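Long-range contacts in protein tudor (Drosophila melanogaster, PDB 4Q5W), which is required for primordial germ cell formation and abdominal segmentation, and may act with Piwi proteins in the piRNA pathway that represses transposons, through methylation-dependent protein binding: residues T14-K24 against P105-E113; L132-E143 against R155-I166. All blocks are in the same frame, centred on the assembly; numbering follows the deposited sequence. Where two conformers were deposited one is given.

Interaction 1 (T14-K24 against P105-E113); sequences TSRIYLQFSEK and PVAEICSME. With EPE (4-(2-hydroxyethyl)-1-piperazine ethanesulfonic acid), chain C.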
loop_
_atom_site.group_PDB
_atom_site.type_symbol
_atom_site.label_atom_id
_atom_site.label_comp_id
_atom_site.label_asym_id
_atom_site.label_seq_id
_atom_site.Cartn_x
_atom_site.Cartn_y
_atom_site.Cartn_z
ATOM N N THR A 14 1.389 -2.967 10.967
ATOM C CA THR A 14 1.396 -1.598 11.488
ATOM C C THR A 14 2.758 -0.920 11.332
ATOM O O THR A 14 2.859 0.308 11.416
ATOM C CB THR A 14 0.891 -1.502 12.950
ATOM O OG1 THR A 14 1.761 -2.241 13.815
ATOM C CG2 THR A 14 -0.523 -2.050 13.059
ATOM N N SER A 15 3.793 -1.719 11.082
ATOM C CA SER A 15 5.144 -1.189 10.921
ATOM C C SER A 15 5.573 -1.088 9.460
ATOM O O SER A 15 6.720 -0.734 9.170
ATOM C CB SER A 15 6.154 -2.024 11.707
ATOM O OG SER A 15 5.934 -1.865 13.098
ATOM N N ARG A 16 4.646 -1.388 8.552
ATOM C CA ARG A 16 4.937 -1.337 7.125
ATOM C C ARG A 16 3.689 -0.909 6.370
ATOM O O ARG A 16 2.876 -1.736 5.951
ATOM C CB ARG A 16 5.461 -2.696 6.631
ATOM C CG ARG A 16 5.948 -2.689 5.184
ATOM C CD ARG A 16 6.641 -3.996 4.840
ATOM N NE ARG A 16 6.894 -4.134 3.410
ATOM C CZ ARG A 16 8.043 -3.825 2.822
ATOM N NH1 ARG A 16 8.189 -3.985 1.514
ATOM N NH2 ARG A 16 9.046 -3.343 3.541
ATOM N N ILE A 17 3.544 0.403 6.213
ATOM C CA ILE A 17 2.349 0.983 5.630
ATOM C C ILE A 17 2.749 1.796 4.408
ATOM O O ILE A 17 3.618 2.655 4.505
ATOM C CB ILE A 17 1.659 1.917 6.651
ATOM C CG1 ILE A 17 1.287 1.147 7.918
ATOM C CG2 ILE A 17 0.404 2.571 6.059
ATOM C CD1 ILE A 17 0.756 2.055 9.013
ATOM N N TYR A 18 2.124 1.507 3.268
ATOM C CA TYR A 18 2.349 2.255 2.028
ATOM C C TYR A 18 1.450 3.484 1.960
ATOM O O TYR A 18 0.235 3.362 2.098
ATOM C CB TYR A 18 2.051 1.361 0.818
ATOM C CG TYR A 18 3.087 0.286 0.576
ATOM C CD1 TYR A 18 3.066 -0.901 1.298
ATOM C CD2 TYR A 18 4.066 0.453 -0.388
ATOM C CE1 TYR A 18 4.008 -1.891 1.073
ATOM C CE2 TYR A 18 5.017 -0.533 -0.623
ATOM C CZ TYR A 18 4.980 -1.701 0.111
ATOM O OH TYR A 18 5.924 -2.679 -0.121
ATOM N N LEU A 19 2.041 4.664 1.748
ATOM C CA LEU A 19 1.282 5.909 1.659
ATOM C C LEU A 19 1.685 6.711 0.444
ATOM O O LEU A 19 2.864 6.785 0.112
ATOM C CB LEU A 19 1.554 6.828 2.865
ATOM C CG LEU A 19 1.017 6.481 4.242
ATOM C CD1 LEU A 19 1.858 5.392 4.796
ATOM C CD2 LEU A 19 1.047 7.681 5.160
ATOM N N GLN A 20 0.713 7.366 -0.177
ATOM C CA GLN A 20 1.011 8.311 -1.241
ATOM C C GLN A 20 0.867 9.721 -0.697
ATOM O O GLN A 20 -0.226 10.139 -0.343
ATOM C CB GLN A 20 0.061 8.099 -2.413
ATOM C CG GLN A 20 0.194 6.715 -3.034
ATOM C CD GLN A 20 -0.804 6.499 -4.145
ATOM O OE1 GLN A 20 -1.734 7.290 -4.322
ATOM N NE2 GLN A 20 -0.604 5.442 -4.922
ATOM N N PHE A 21 1.977 10.450 -0.615
ATOM C CA PHE A 21 1.940 11.812 -0.088
ATOM C C PHE A 21 1.344 12.762 -1.115
ATOM O O PHE A 21 1.515 12.561 -2.319
ATOM C CB PHE A 21 3.326 12.249 0.367
ATOM C CG PHE A 21 3.736 11.613 1.658
ATOM C CD1 PHE A 21 4.411 10.411 1.667
ATOM C CD2 PHE A 21 3.408 12.206 2.869
ATOM C CE1 PHE A 21 4.768 9.804 2.861
ATOM C CE2 PHE A 21 3.768 11.607 4.071
ATOM C CZ PHE A 21 4.450 10.408 4.062
ATOM N N SER A 22 0.631 13.780 -0.635
ATOM C CA SER A 22 -0.201 14.613 -1.515
ATOM C C SER A 22 0.566 15.307 -2.632
ATOM O O SER A 22 -0.004 15.584 -3.688
ATOM C CB SER A 22 -1.035 15.631 -0.711
ATOM O OG SER A 22 -0.236 16.660 -0.146
ATOM N N GLU A 23 1.854 15.576 -2.407
ATOM C CA GLU A 23 2.704 16.198 -3.430
ATOM C C GLU A 23 2.693 15.409 -4.741
ATOM O O GLU A 23 2.928 15.976 -5.810
ATOM C CB GLU A 23 4.153 16.330 -2.940
ATOM C CG GLU A 23 4.857 14.980 -2.812
ATOM C CD GLU A 23 6.362 15.066 -2.561
ATOM O OE1 GLU A 23 6.894 16.187 -2.382
ATOM O OE2 GLU A 23 7.007 13.987 -2.542
ATOM N N LYS A 24 2.420 14.108 -4.654
ATOM C CA LYS A 24 2.462 13.222 -5.822
ATOM C C LYS A 24 1.098 12.848 -6.412
ATOM O O LYS A 24 1.017 11.979 -7.289
ATOM C CB LYS A 24 3.208 11.933 -5.470
ATOM C CG LYS A 24 4.716 12.089 -5.357
ATOM C CD LYS A 24 5.347 10.727 -5.118
ATOM C CE LYS A 24 6.862 10.783 -5.066
ATOM N NZ LYS A 24 7.387 9.426 -4.688
ATOM N N PRO A 105 8.687 4.656 -7.489
ATOM C CA PRO A 105 7.338 4.298 -7.038
ATOM C C PRO A 105 6.710 5.457 -6.280
ATOM O O PRO A 105 7.384 6.138 -5.505
ATOM C CB PRO A 105 7.586 3.129 -6.075
ATOM C CG PRO A 105 8.891 2.567 -6.465
ATOM C CD PRO A 105 9.706 3.723 -6.975
ATOM N N VAL A 106 5.423 5.670 -6.499
ATOM C CA VAL A 106 4.724 6.799 -5.895
ATOM C C VAL A 106 4.613 6.603 -4.382
ATOM O O VAL A 106 5.065 7.455 -3.604
ATOM C CB VAL A 106 3.350 6.967 -6.533
ATOM C CG1 VAL A 106 2.513 7.995 -5.773
ATOM C CG2 VAL A 106 3.514 7.380 -7.992
ATOM N N ALA A 107 4.057 5.465 -3.973
ATOM C CA ALA A 107 3.929 5.136 -2.548
ATOM C C ALA A 107 5.269 5.036 -1.827
ATOM O O ALA A 107 6.240 4.483 -2.358
ATOM C CB ALA A 107 3.156 3.835 -2.366
ATOM N N GLU A 108 5.312 5.571 -0.608
ATOM C CA GLU A 108 6.475 5.432 0.253
ATOM C C GLU A 108 6.064 4.588 1.448
ATOM O O GLU A 108 4.899 4.583 1.833
ATOM C CB GLU A 108 6.971 6.799 0.715
ATOM C CG GLU A 108 7.405 7.687 -0.429
ATOM C CD GLU A 108 7.671 9.120 -0.007
ATOM O OE1 GLU A 108 7.667 9.996 -0.895
ATOM O OE2 GLU A 108 7.883 9.374 1.202
ATOM N N ILE A 109 7.013 3.867 2.030
ATOM C CA ILE A 109 6.712 3.029 3.180
ATOM C C ILE A 109 7.056 3.724 4.496
ATOM O O ILE A 109 8.142 4.290 4.656
ATOM C CB ILE A 109 7.488 1.709 3.122
ATOM C CG1 ILE A 109 7.178 0.961 1.827
ATOM C CG2 ILE A 109 7.163 0.846 4.334
ATOM C CD1 ILE A 109 8.042 -0.274 1.619
ATOM N N CYS A 110 6.115 3.693 5.434
ATOM C CA CYS A 110 6.349 4.225 6.772
ATOM C C CYS A 110 5.883 3.230 7.818
ATOM O O CYS A 110 5.219 2.247 7.494
ATOM C CB CYS A 110 5.603 5.539 6.960
ATOM S SG CYS A 110 6.136 6.810 5.811
ATOM N N SER A 111 6.216 3.504 9.073
ATOM C CA SER A 111 5.859 2.626 10.176
ATOM C C SER A 111 5.189 3.416 11.289
ATOM O O SER A 111 5.624 4.512 11.608
ATOM C CB SER A 111 7.123 1.966 10.728
ATOM O OG SER A 111 6.853 1.254 11.931
ATOM N N MET A 112 4.141 2.860 11.889
ATOM C CA MET A 112 3.630 3.440 13.121
ATOM C C MET A 112 4.601 3.085 14.234
ATOM O O MET A 112 5.490 2.244 14.060
ATOM C CB MET A 112 2.231 2.905 13.453
ATOM C CG MET A 112 1.252 3.009 12.298
ATOM S SD MET A 112 -0.373 2.337 12.697
ATOM C CE MET A 112 -0.877 3.628 13.804
ATOM N N GLU A 113 4.442 3.749 15.369
ATOM C CA GLU A 113 5.159 3.402 16.579
ATOM C C GLU A 113 4.856 1.941 16.942
ATOM O O GLU A 113 3.818 1.408 16.543
ATOM C CB GLU A 113 4.745 4.360 17.692
ATOM C CG GLU A 113 5.167 5.805 17.408
ATOM C CD GLU A 113 4.387 6.808 18.226
ATOM O OE1 GLU A 113 3.226 7.099 17.850
ATOM O OE2 GLU A 113 4.938 7.299 19.232
HETATM N N1 EPE C . 7.230 13.951 2.242
HETATM C C2 EPE C . 7.870 13.628 0.955
HETATM C C3 EPE C . 9.228 12.971 1.223
HETATM N N4 EPE C . 9.202 11.995 2.303
HETATM C C5 EPE C . 8.340 12.253 3.436
HETATM C C6 EPE C . 6.974 12.705 2.956
HETATM C C7 EPE C . 10.316 11.070 2.473
HETATM C C8 EPE C . 10.252 10.265 3.774
HETATM O O8 EPE C . 9.243 9.273 3.709
HETATM C C9 EPE C . 5.995 14.748 2.155
HETATM C C10 EPE C . 5.982 15.597 0.899
HETATM S S EPE C . 4.450 16.546 0.765
HETATM O O1S EPE C . 3.489 15.708 0.027
HETATM O O2S EPE C . 3.924 16.903 2.072
HETATM O O3S EPE C . 4.705 17.777 0.029
HETATM O O HOH W 1 3.641 -0.770 14.702
HETATM O O HOH W 2 4.286 9.453 -1.839
#
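Tyr18 and Ile109 form a non-hydrogen-bonded pair between antiparallel strands 16-21 and 108-112, their side chains running alongside each other on one face of the sheet. With CG of Tyr18 and CG1 of Ile109 each anti to the carbonyl carbon (chi1 -72° and -57°), CG1 lies over one face of the ring, 3.9 Å from its centroid and 21° off the normal, a CH-pi contact. Ile109 CD1 stays by CZ and OH of the ring and also reaches over the rim of one face of the Arg16 guanidinium, 3.5 Å above its plane. The flanking pairs, Ile17 with Cys110 and Leu19 with Glu108, each exchange two backbone hydrogen bonds, and Met112 N adds one more to Thr14 O at 2.9 Å. Packing is tightest on the buried side, where Ile17 CD1 presses against Met112 CG at 3.5 Å, closer than usual for two carbons. Phe129 of helix 122-134 touches both side chains.

The other end is looser and more polar. The extended Lys24 chain passes Val106 heading the other way, so that NZ bonds to Val106 O at 3.2 Å and weakly to Pro105 O; its salt bridge to Glu108 OE1 is long, at 3.8 Å. A water spans Phe21 N and Val106 O. Glu108 OE2 accepts from O8 of the buffer molecule EPE at 2.9 Å and also from its N4, while C6 of the same molecule sits 3.3 Å above the centre of the Phe21 ring. Glu23 N holds the sulfonate of EPE, which probably came from the crystallisation liquor. With strand 5-11 on the far edge of 16-21 and strand 153-158 beside 108-112, this pairing lies in the five-stranded OB-like sheet of the staphylococcal-nuclease-like half of an extended Tudor domain.

Interaction 2 (L132-E143 against R155-I166); sequences LLDSCKGVVAVE and RLTTKDKRSLKI
Lys159, just past the end of strand 153-158, crosses the start of strand 139-144 at Val139, and its backbone N donates to Val139 O. Its CB lies 3.4 Å from Val139 O and packs on Val139 CG1 at 3.6 Å; CG stays by the same methyl. The chain then bends (chi2 64°), which brings CD to 4.0 Å from Ala141 CB. Beyond CD it leads away: CE has no close partner across the contact, and NZ is only loosely placed, 4.2 Å from Ala141 CB.

At the helix end, NH1 and NH2 of Arg162 both grip Ser135 OG, the former at 2.8 Å, with the oxygen near the guanidinium plane. Ser135 OG in turn donates to Leu132 O. NH1 also meets the syn lone pair of Asp160 OD2 at 2.9 Å, a salt bridge that orients the guanidinium. Thr158 OG1 donates to Asp160 OD1 and accepts from Leu164 N, while its CG2 lies 3.9 Å from Cys136 SG. With an alanine at this position, Asp160 OD1 and Leu164 N would probably each lose a partner, and a gap would be likely to open beside Cys136 SG. Deeper in, Leu132 CD1 meets Leu164 CD2, and Val140 CG1 packs on Ile166 CD1.

Ala141 with Thr157 and Glu143 with Arg155 are antiparallel hydrogen-bonded pairs, with Val142 facing Leu156 between them: a beta hairpin, 139-144 with 153-158, entered from a helix that a Schellman motif closes at Lys137 and Gly138.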
loop_
_atom_site.group_PDB
_atom_site.type_symbol
_atom_site.label_atom_id
_atom_site.label_comp_id
_atom_site.label_asym_id
_atom_site.label_seq_id
_atom_site.Cartn_x
_atom_site.Cartn_y
_atom_site.Cartn_z
ATOM N N LEU A 132 -10.905 1.207 10.612
ATOM C CA LEU A 132 -10.515 2.573 10.948
ATOM C C LEU A 132 -10.143 3.381 9.699
ATOM O O LEU A 132 -10.571 4.534 9.522
ATOM C CB LEU A 132 -9.331 2.526 11.918
ATOM C CG LEU A 132 -9.084 3.707 12.847
ATOM C CD1 LEU A 132 -10.397 4.132 13.485
ATOM C CD2 LEU A 132 -8.079 3.314 13.916
ATOM N N LEU A 133 -9.350 2.775 8.824
ATOM C CA LEU A 133 -8.924 3.451 7.605
ATOM C C LEU A 133 -10.098 3.651 6.650
ATOM O O LEU A 133 -10.212 4.687 5.999
ATOM C CB LEU A 133 -7.788 2.677 6.920
ATOM C CG LEU A 133 -6.452 2.661 7.664
ATOM C CD1 LEU A 133 -5.419 1.802 6.946
ATOM C CD2 LEU A 133 -5.934 4.072 7.866
ATOM N N ASP A 134 -10.981 2.661 6.567
ATOM C CA ASP A 134 -12.153 2.797 5.717
ATOM C C ASP A 134 -12.981 4.004 6.160
ATOM O O ASP A 134 -13.571 4.707 5.333
ATOM C CB ASP A 134 -12.995 1.520 5.732
ATOM C CG ASP A 134 -13.997 1.471 4.594
ATOM O OD1 ASP A 134 -13.571 1.275 3.434
ATOM O OD2 ASP A 134 -15.208 1.630 4.857
ATOM N N SER A 135 -12.989 4.264 7.465
ATOM C CA SER A 135 -13.766 5.377 8.008
ATOM C C SER A 135 -13.252 6.761 7.592
ATOM O O SER A 135 -13.965 7.759 7.745
ATOM C CB SER A 135 -13.899 5.279 9.539
ATOM O OG SER A 135 -12.760 5.788 10.208
ATOM N N CYS A 136 -12.026 6.830 7.072
ATOM C CA CYS A 136 -11.512 8.089 6.527
ATOM C C CYS A 136 -11.083 7.945 5.068
ATOM O O CYS A 136 -10.416 8.826 4.516
ATOM C CB CYS A 136 -10.355 8.630 7.374
ATOM S SG CYS A 136 -8.911 7.559 7.527
ATOM N N LYS A 137 -11.495 6.839 4.451
ATOM C CA LYS A 137 -11.051 6.447 3.104
ATOM C C LYS A 137 -9.534 6.542 2.948
ATOM O O LYS A 137 -9.037 6.945 1.898
ATOM C CB LYS A 137 -11.741 7.269 1.999
ATOM C CG LYS A 137 -13.223 7.573 2.226
ATOM C CD LYS A 137 -14.044 6.325 2.518
ATOM C CE LYS A 137 -14.217 5.440 1.294
ATOM N NZ LYS A 137 -15.062 4.254 1.618
ATOM N N GLY A 138 -8.809 6.181 4.004
ATOM C CA GLY A 138 -7.361 6.140 3.972
ATOM C C GLY A 138 -6.641 7.477 4.035
ATOM O O GLY A 138 -5.410 7.503 3.982
ATOM N N VAL A 139 -7.378 8.581 4.145
ATOM C CA VAL A 139 -6.734 9.903 4.146
ATOM C C VAL A 139 -6.288 10.287 5.553
ATOM O O VAL A 139 -7.108 10.330 6.468
ATOM C CB VAL A 139 -7.651 11.003 3.581
ATOM C CG1 VAL A 139 -6.840 12.247 3.237
ATOM C CG2 VAL A 139 -8.378 10.498 2.347
ATOM N N VAL A 140 -4.993 10.571 5.704
ATOM C CA VAL A 140 -4.368 10.801 6.998
ATOM C C VAL A 140 -3.427 11.996 7.013
ATOM O O VAL A 140 -2.790 12.335 6.009
ATOM C CB VAL A 140 -3.549 9.575 7.470
ATOM C CG1 VAL A 140 -4.464 8.436 7.865
ATOM C CG2 VAL A 140 -2.558 9.120 6.382
ATOM N N ALA A 141 -3.340 12.631 8.172
ATOM C CA ALA A 141 -2.282 13.586 8.426
ATOM C C ALA A 141 -1.085 12.820 8.964
ATOM O O ALA A 141 -1.236 11.873 9.740
ATOM C CB ALA A 141 -2.740 14.661 9.415
ATOM N N VAL A 142 0.106 13.218 8.537
ATOM C CA VAL A 142 1.310 12.482 8.893
ATOM C C VAL A 142 2.312 13.381 9.611
ATOM O O VAL A 142 2.650 14.458 9.130
ATOM C CB VAL A 142 1.994 11.893 7.629
ATOM C CG1 VAL A 142 3.247 11.088 8.006
ATOM C CG2 VAL A 142 1.016 11.056 6.840
ATOM N N GLU A 143 2.751 12.958 10.788
ATOM C CA GLU A 143 3.838 13.621 11.493
ATOM C C GLU A 143 4.996 12.642 11.668
ATOM O O GLU A 143 4.774 11.493 12.052
ATOM C CB GLU A 143 3.354 14.107 12.861
ATOM C CG GLU A 143 4.463 14.513 13.814
ATOM C CD GLU A 143 3.927 15.054 15.124
ATOM O OE1 GLU A 143 2.777 15.545 15.131
ATOM O OE2 GLU A 143 4.652 14.985 16.145
ATOM N N ARG A 155 3.401 9.362 13.111
ATOM C CA ARG A 155 2.114 9.400 13.792
ATOM C C ARG A 155 1.045 9.735 12.774
ATOM O O ARG A 155 1.192 10.696 12.023
ATOM C CB ARG A 155 2.090 10.473 14.871
ATOM C CG ARG A 155 2.862 10.131 16.115
ATOM C CD ARG A 155 2.582 11.163 17.184
ATOM N NE ARG A 155 3.677 11.216 18.137
ATOM C CZ ARG A 155 4.747 11.984 17.975
ATOM N NH1 ARG A 155 4.844 12.762 16.907
ATOM N NH2 ARG A 155 5.714 11.980 18.881
ATOM N N LEU A 156 -0.030 8.955 12.752
ATOM C CA LEU A 156 -1.092 9.158 11.775
ATOM C C LEU A 156 -2.371 9.632 12.448
ATOM O O LEU A 156 -2.765 9.102 13.486
ATOM C CB LEU A 156 -1.377 7.853 11.025
ATOM C CG LEU A 156 -0.169 7.180 10.366
ATOM C CD1 LEU A 156 -0.561 5.806 9.852
ATOM C CD2 LEU A 156 0.371 8.039 9.239
ATOM N N THR A 157 -3.012 10.633 11.859
ATOM C CA THR A 157 -4.277 11.171 12.352
ATOM C C THR A 157 -5.285 11.138 11.196
ATOM O O THR A 157 -4.922 11.487 10.078
ATOM C CB THR A 157 -4.081 12.630 12.831
ATOM O OG1 THR A 157 -2.993 12.693 13.766
ATOM C CG2 THR A 157 -5.330 13.162 13.496
ATOM N N THR A 158 -6.530 10.732 11.447
ATOM C CA THR A 158 -7.506 10.726 10.356
ATOM C C THR A 158 -7.689 12.150 9.854
ATOM O O THR A 158 -7.807 13.086 10.643
ATOM C CB THR A 158 -8.868 10.136 10.765
ATOM O OG1 THR A 158 -9.443 10.926 11.817
ATOM C CG2 THR A 158 -8.706 8.694 11.229
ATOM N N LYS A 159 -7.658 12.318 8.536
ATOM C CA LYS A 159 -7.756 13.645 7.938
ATOM C C LYS A 159 -9.219 14.040 7.811
ATOM O O LYS A 159 -9.726 14.248 6.713
ATOM C CB LYS A 159 -7.059 13.678 6.574
ATOM C CG LYS A 159 -6.749 15.099 6.092
ATOM C CD LYS A 159 -5.765 15.767 7.032
ATOM C CE LYS A 159 -5.525 17.226 6.659
ATOM N NZ LYS A 159 -4.745 17.934 7.725
ATOM N N ASP A 160 -9.895 14.140 8.954
ATOM C CA ASP A 160 -11.308 14.484 8.985
ATOM C C ASP A 160 -11.637 15.160 10.309
ATOM O O ASP A 160 -10.737 15.437 11.100
ATOM C CB ASP A 160 -12.213 13.267 8.703
ATOM C CG ASP A 160 -11.922 12.075 9.604
ATOM O OD1 ASP A 160 -11.526 12.254 10.771
ATOM O OD2 ASP A 160 -12.111 10.929 9.142
ATOM N N LYS A 161 -12.915 15.420 10.553
ATOM C CA LYS A 161 -13.305 16.236 11.704
ATOM C C LYS A 161 -12.970 15.617 13.063
ATOM O O LYS A 161 -12.888 16.326 14.075
ATOM C CB LYS A 161 -14.792 16.604 11.631
ATOM C CG LYS A 161 -15.740 15.423 11.710
ATOM C CD LYS A 161 -17.180 15.900 11.876
ATOM C CE LYS A 161 -18.130 14.725 12.019
ATOM N NZ LYS A 161 -17.591 13.706 12.969
ATOM N N ARG A 162 -12.779 14.302 13.084
ATOM C CA ARG A 162 -12.474 13.597 14.326
ATOM C C ARG A 162 -11.033 13.807 14.754
ATOM O O ARG A 162 -10.729 13.779 15.944
ATOM C CB ARG A 162 -12.707 12.092 14.172
ATOM C CG ARG A 162 -14.117 11.695 13.792
ATOM C CD ARG A 162 -14.157 10.223 13.417
ATOM N NE ARG A 162 -13.387 9.935 12.206
ATOM C CZ ARG A 162 -13.123 8.705 11.770
ATOM N NH1 ARG A 162 -12.421 8.522 10.656
ATOM N NH2 ARG A 162 -13.567 7.654 12.451
ATOM N N SER A 163 -10.151 14.004 13.775
ATOM C CA SER A 163 -8.713 14.014 14.018
ATOM C C SER A 163 -8.325 12.844 14.915
ATOM O O SER A 163 -7.643 13.012 15.925
ATOM C CB SER A 163 -8.245 15.339 14.614
ATOM O OG SER A 163 -8.209 16.358 13.625
ATOM N N LEU A 164 -8.769 11.657 14.531
ATOM C CA LEU A 164 -8.561 10.472 15.342
ATOM C C LEU A 164 -7.091 10.058 15.358
ATOM O O LEU A 164 -6.467 9.921 14.305
ATOM C CB LEU A 164 -9.445 9.355 14.823
ATOM C CG LEU A 164 -9.457 8.057 15.605
ATOM C CD1 LEU A 164 -10.891 7.575 15.692
ATOM C CD2 LEU A 164 -8.557 7.040 14.907
ATOM N N LYS A 165 -6.545 9.877 16.558
ATOM C CA LYS A 165 -5.131 9.554 16.728
ATOM C C LYS A 165 -4.975 8.055 16.610
ATOM O O LYS A 165 -5.316 7.309 17.530
ATOM C CB LYS A 165 -4.638 10.025 18.099
ATOM C CG LYS A 165 -4.875 11.509 18.359
ATOM C CD LYS A 165 -4.436 11.919 19.766
ATOM C CE LYS A 165 -4.381 13.442 19.887
ATOM N NZ LYS A 165 -3.941 13.921 21.232
ATOM N N ILE A 166 -4.469 7.607 15.471
ATOM C CA ILE A 166 -4.588 6.198 15.117
ATOM C C ILE A 166 -3.805 5.249 16.016
ATOM O O ILE A 166 -4.302 4.186 16.365
ATOM C CB ILE A 166 -4.271 5.976 13.638
ATOM C CG1 ILE A 166 -5.301 6.720 12.793
ATOM C CG2 ILE A 166 -4.316 4.492 13.289
ATOM C CD1 ILE A 166 -4.934 6.819 11.329
HETATM O O HOH W 3 -13.558 10.717 6.833
#

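How the interactions relate
The two contacts follow one another along the chain, with centres about 13 Å apart, and share one sheet, in which strand 108-112 of interaction 1 runs parallel to its neighbour 153-158 of interaction 2. Side chains of the two contacts meet on one face of this sheet: Leu19 CD2 lies 3.8 Å from Val142 CG2, and the same valine methyl is 3.9 Å from Phe21 CE2. Phe21 therefore connects the hairpin of interaction 2 with the EPE molecule at interaction 1, probably a guest from the crystallisation liquor. Near the helices, Met112 CE touches Ile166 CG2 at 3.6 Å. Just after Met112, Glu113 OE1 packs on Arg155 CG at 3.5 Å.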